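Local structure of DMATS type aromatic prenyltransferase (Streptomyces coelicolor, 6ZS0) at residues R171-H176 with T199-K204. The protein is a 5-dimethylallyltryptophan synthase, an ABBA-fold prenyltransferase that probably attaches a dimethylallyl group at C5 of the indole ring of tryptophan. Numbering follows the deposited sequence.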
ATOM      1  N   ARG A 171       4.357   4.731 -22.113  1.00 26.61           N
ATOM      2  CA  ARG A 171       4.216   4.702 -23.591  1.00 28.98           C
ATOM      3  C   ARG A 171       3.469   3.435 -24.016  1.00 28.95           C
ATOM      4  O   ARG A 171       2.497   3.536 -24.779  1.00 29.74           O
ATOM      5  CB  ARG A 171       5.584   4.777 -24.267  1.00 30.66           C
ATOM      6  CG  ARG A 171       5.495   4.923 -25.776  1.00 32.81           C
ATOM      7  CD  ARG A 171       6.749   4.476 -26.481  1.00 34.18           C
ATOM      8  NE  ARG A 171       7.044   3.057 -26.355  1.00 34.85           N
ATOM      9  CZ  ARG A 171       6.413   2.075 -26.997  1.00 35.43           C
ATOM     10  NH1 ARG A 171       5.408   2.329 -27.817  1.00 36.46           N
ATOM     11  NH2 ARG A 171       6.788   0.824 -26.810  1.00 36.00           N
ATOM     12  N   ARG A 172       3.911   2.275 -23.556  1.00 28.12           N
ATOM     13  CA  ARG A 172       3.295   0.990 -23.938  1.00 28.29           C
ATOM     14  C   ARG A 172       1.829   0.960 -23.485  1.00 28.44           C
ATOM     15  O   ARG A 172       1.053   0.236 -24.117  1.00 27.98           O
ATOM     16  CB  ARG A 172       4.061  -0.182 -23.337  1.00 28.38           C
ATOM     17  CG  ARG A 172       5.497  -0.323 -23.820  1.00 28.09           C
ATOM     18  CD  ARG A 172       6.047  -1.562 -23.183  1.00 27.52           C
ATOM     19  NE  ARG A 172       7.429  -1.869 -23.517  1.00 26.97           N
ATOM     20  CZ  ARG A 172       8.022  -3.019 -23.213  1.00 27.00           C
ATOM     21  NH1 ARG A 172       7.346  -3.976 -22.593  1.00 26.33           N
ATOM     22  NH2 ARG A 172       9.282  -3.229 -23.563  1.00 27.46           N
ATOM     23  N   LEU A 173       1.460   1.694 -22.425  1.00 28.15           N
ATOM     24  CA  LEU A 173       0.076   1.689 -21.885  1.00 29.57           C
ATOM     25  C   LEU A 173      -0.757   2.779 -22.579  1.00 30.86           C
ATOM     26  O   LEU A 173      -1.851   3.084 -22.084  1.00 32.44           O
ATOM     27  CB  LEU A 173       0.103   1.888 -20.363  1.00 29.28           C
ATOM     28  CG  LEU A 173       0.774   0.784 -19.536  1.00 29.09           C
ATOM     29  CD1 LEU A 173       0.813   1.182 -18.070  1.00 29.07           C
ATOM     30  CD2 LEU A 173       0.071  -0.550 -19.689  1.00 29.34           C
ATOM     31  N   GLY A 174      -0.236   3.378 -23.649  1.00 31.82           N
ATOM     32  CA  GLY A 174      -0.988   4.300 -24.518  1.00 32.07           C
ATOM     33  C   GLY A 174      -1.024   5.703 -23.953  1.00 32.45           C
ATOM     34  O   GLY A 174      -1.939   6.457 -24.330  1.00 33.92           O
ATOM     35  N   HIS A 175      -0.055   6.063 -23.108  1.00 31.31           N
ATOM     36  CA  HIS A 175       0.019   7.384 -22.439  1.00 31.55           C
ATOM     37  C   HIS A 175       1.184   8.206 -22.986  1.00 32.74           C
ATOM     38  O   HIS A 175       1.538   9.193 -22.363  1.00 33.31           O
ATOM     39  CB  HIS A 175       0.084   7.200 -20.925  1.00 30.01           C
ATOM     40  CG  HIS A 175      -1.192   6.691 -20.377  1.00 29.52           C
ATOM     41  ND1 HIS A 175      -2.335   7.468 -20.338  1.00 30.28           N
ATOM     42  CD2 HIS A 175      -1.530   5.490 -19.881  1.00 29.25           C
ATOM     43  CE1 HIS A 175      -3.314   6.759 -19.813  1.00 30.47           C
ATOM     44  NE2 HIS A 175      -2.849   5.545 -19.530  1.00 29.71           N
ATOM     45  N   HIS A 176       1.708   7.839 -24.152  1.00 34.72           N
ATOM     46  CA  HIS A 176       2.683   8.662 -24.914  1.00 36.80           C
ATOM     47  C   HIS A 176       3.793   9.145 -23.967  1.00 36.37           C
ATOM     48  O   HIS A 176       4.379   8.281 -23.259  1.00 35.88           O
ATOM     49  CB  HIS A 176       1.926   9.775 -25.662  1.00 38.53           C
ATOM     50  CG  HIS A 176       0.899   9.224 -26.592  1.00 40.32           C
ATOM     51  ND1 HIS A 176      -0.413   8.987 -26.197  1.00 41.65           N
ATOM     52  CD2 HIS A 176       0.990   8.799 -27.873  1.00 41.55           C
ATOM     53  CE1 HIS A 176      -1.089   8.464 -27.207  1.00 42.83           C
ATOM     54  NE2 HIS A 176      -0.251   8.343 -28.252  1.00 42.80           N
ATOM     55  N   THR A 199     -10.042  -3.248 -20.393  1.00 47.27           N
ATOM     56  CA  THR A 199      -8.761  -3.461 -21.121  1.00 49.13           C
ATOM     57  C   THR A 199      -7.969  -2.137 -21.093  1.00 50.70           C
ATOM     58  O   THR A 199      -6.707  -2.201 -21.124  1.00 51.98           O
ATOM     59  CB  THR A 199      -9.016  -4.036 -22.522  1.00 50.84           C
ATOM     60  OG1 THR A 199      -9.650  -5.312 -22.373  1.00 49.35           O
ATOM     61  CG2 THR A 199      -7.757  -4.209 -23.345  1.00 51.32           C
ATOM     62  N   GLU A 200      -8.666  -0.996 -20.984  1.00 50.74           N
ATOM     63  CA  GLU A 200      -8.050   0.348 -20.815  1.00 50.65           C
ATOM     64  C   GLU A 200      -7.228   0.367 -19.526  1.00 47.31           C
ATOM     65  O   GLU A 200      -7.778   0.289 -18.430  1.00 45.57           O
ATOM     66  CB  GLU A 200      -9.105   1.456 -20.779  1.00 53.19           C
ATOM     67  CG  GLU A 200      -8.518   2.850 -20.937  1.00 55.01           C
ATOM     68  CD  GLU A 200      -7.538   3.001 -22.093  1.00 56.26           C
ATOM     69  OE1 GLU A 200      -6.502   3.689 -21.907  1.00 55.70           O
ATOM     70  OE2 GLU A 200      -7.807   2.423 -23.180  1.00 56.81           O
ATOM     71  N   PRO A 201      -5.886   0.483 -19.608  1.00 45.28           N
ATOM     72  CA  PRO A 201      -5.054   0.473 -18.405  1.00 42.59           C
ATOM     73  C   PRO A 201      -5.349   1.635 -17.436  1.00 39.46           C
ATOM     74  O   PRO A 201      -5.613   2.735 -17.879  1.00 40.53           O
ATOM     75  CB  PRO A 201      -3.616   0.582 -18.955  1.00 44.10           C
ATOM     76  CG  PRO A 201      -3.775   1.169 -20.345  1.00 45.61           C
ATOM     77  CD  PRO A 201      -5.094   0.620 -20.841  1.00 45.70           C
ATOM     78  N   ARG A 202      -5.292   1.350 -16.139  1.00 35.43           N
ATOM     79  CA  ARG A 202      -5.244   2.368 -15.061  1.00 32.96           C
ATOM     80  C   ARG A 202      -3.837   2.316 -14.448  1.00 28.93           C
ATOM     81  O   ARG A 202      -3.577   1.397 -13.678  1.00 27.03           O
ATOM     82  CB  ARG A 202      -6.414   2.084 -14.128  1.00 34.50           C
ATOM     83  CG  ARG A 202      -7.706   1.845 -14.903  1.00 36.95           C
ATOM     84  CD  ARG A 202      -8.958   1.894 -14.058  1.00 38.59           C
ATOM     85  NE  ARG A 202     -10.136   1.768 -14.914  1.00 40.44           N
ATOM     86  CZ  ARG A 202     -11.366   1.500 -14.480  1.00 42.03           C
ATOM     87  NH1 ARG A 202     -11.597   1.318 -13.187  1.00 41.97           N
ATOM     88  NH2 ARG A 202     -12.362   1.402 -15.347  1.00 43.04           N
ATOM     89  N   ALA A 203      -2.950   3.229 -14.862  1.00 26.37           N
ATOM     90  CA  ALA A 203      -1.493   3.193 -14.563  1.00 24.92           C
ATOM     91  C   ALA A 203      -1.182   4.194 -13.463  1.00 23.80           C
ATOM     92  O   ALA A 203      -1.605   5.354 -13.562  1.00 23.35           O
ATOM     93  CB  ALA A 203      -0.678   3.491 -15.782  1.00 26.00           C
ATOM     94  N   LYS A 204      -0.441   3.746 -12.454  0.61 22.06           N
ATOM     95  CA  LYS A 204      -0.087   4.559 -11.274  0.61 21.73           C
ATOM     96  C   LYS A 204       1.434   4.619 -11.181  0.61 20.74           C
ATOM     97  O   LYS A 204       2.063   3.547 -11.186  0.61 20.48           O
ATOM     98  CB  LYS A 204      -0.711   3.942 -10.021  0.61 22.43           C
ATOM     99  CG  LYS A 204      -2.235   3.880 -10.031  0.61 23.82           C
ATOM    100  CD  LYS A 204      -2.816   3.077  -8.869  0.61 24.07           C
ATOM    101  CE  LYS A 204      -4.135   3.645  -8.371  0.61 25.31           C
ATOM    102  NZ  LYS A 204      -3.936   4.851  -7.531  0.61 25.78           N
TER
HETATM  103  O   HOH W   1      -4.072   4.728 -22.687  1.00 38.23           O
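Leu173 reaches from the last turn of helix 162-175 onto Pro201 and onto Ala203 of barrel strand 202-209. With CG anti to its own carbonyl carbon (chi1 -64°), Leu173 splits its methyls between two partners: CD1 sits 3.6 Å from Ala203 CB, and CD2 lies 3.9 Å from Pro201 CB. The leucine and proline side chains run past one another in opposite senses; separately, Pro201 CG comes to 3.2 Å from Leu173 O. Leu193 of the adjacent strand and Ala115 of helix 114-117 add to this apolar cluster.

The polar link is indirect. One water hydrogen-bonds to both Leu173 O and Glu200 OE1, 2.8 Å from each. Lying 3.5 Å above the His175 ring plane, it sits nearer the ring's border than its centre. His175 ND1 is bonded to Ala265 O, while Pro201 O, near the plane at the ring edge, is buried without a partner.

Gly174, at positive phi, ends the helix in a Schellman motif, its N bonded to Arg171 O at 3.0 Å. With no direct hydrogen bond between the segments, apolar packing joins this outer helix of the ABBA barrel to its strand, while the water-mediated link reaches the preceding loop.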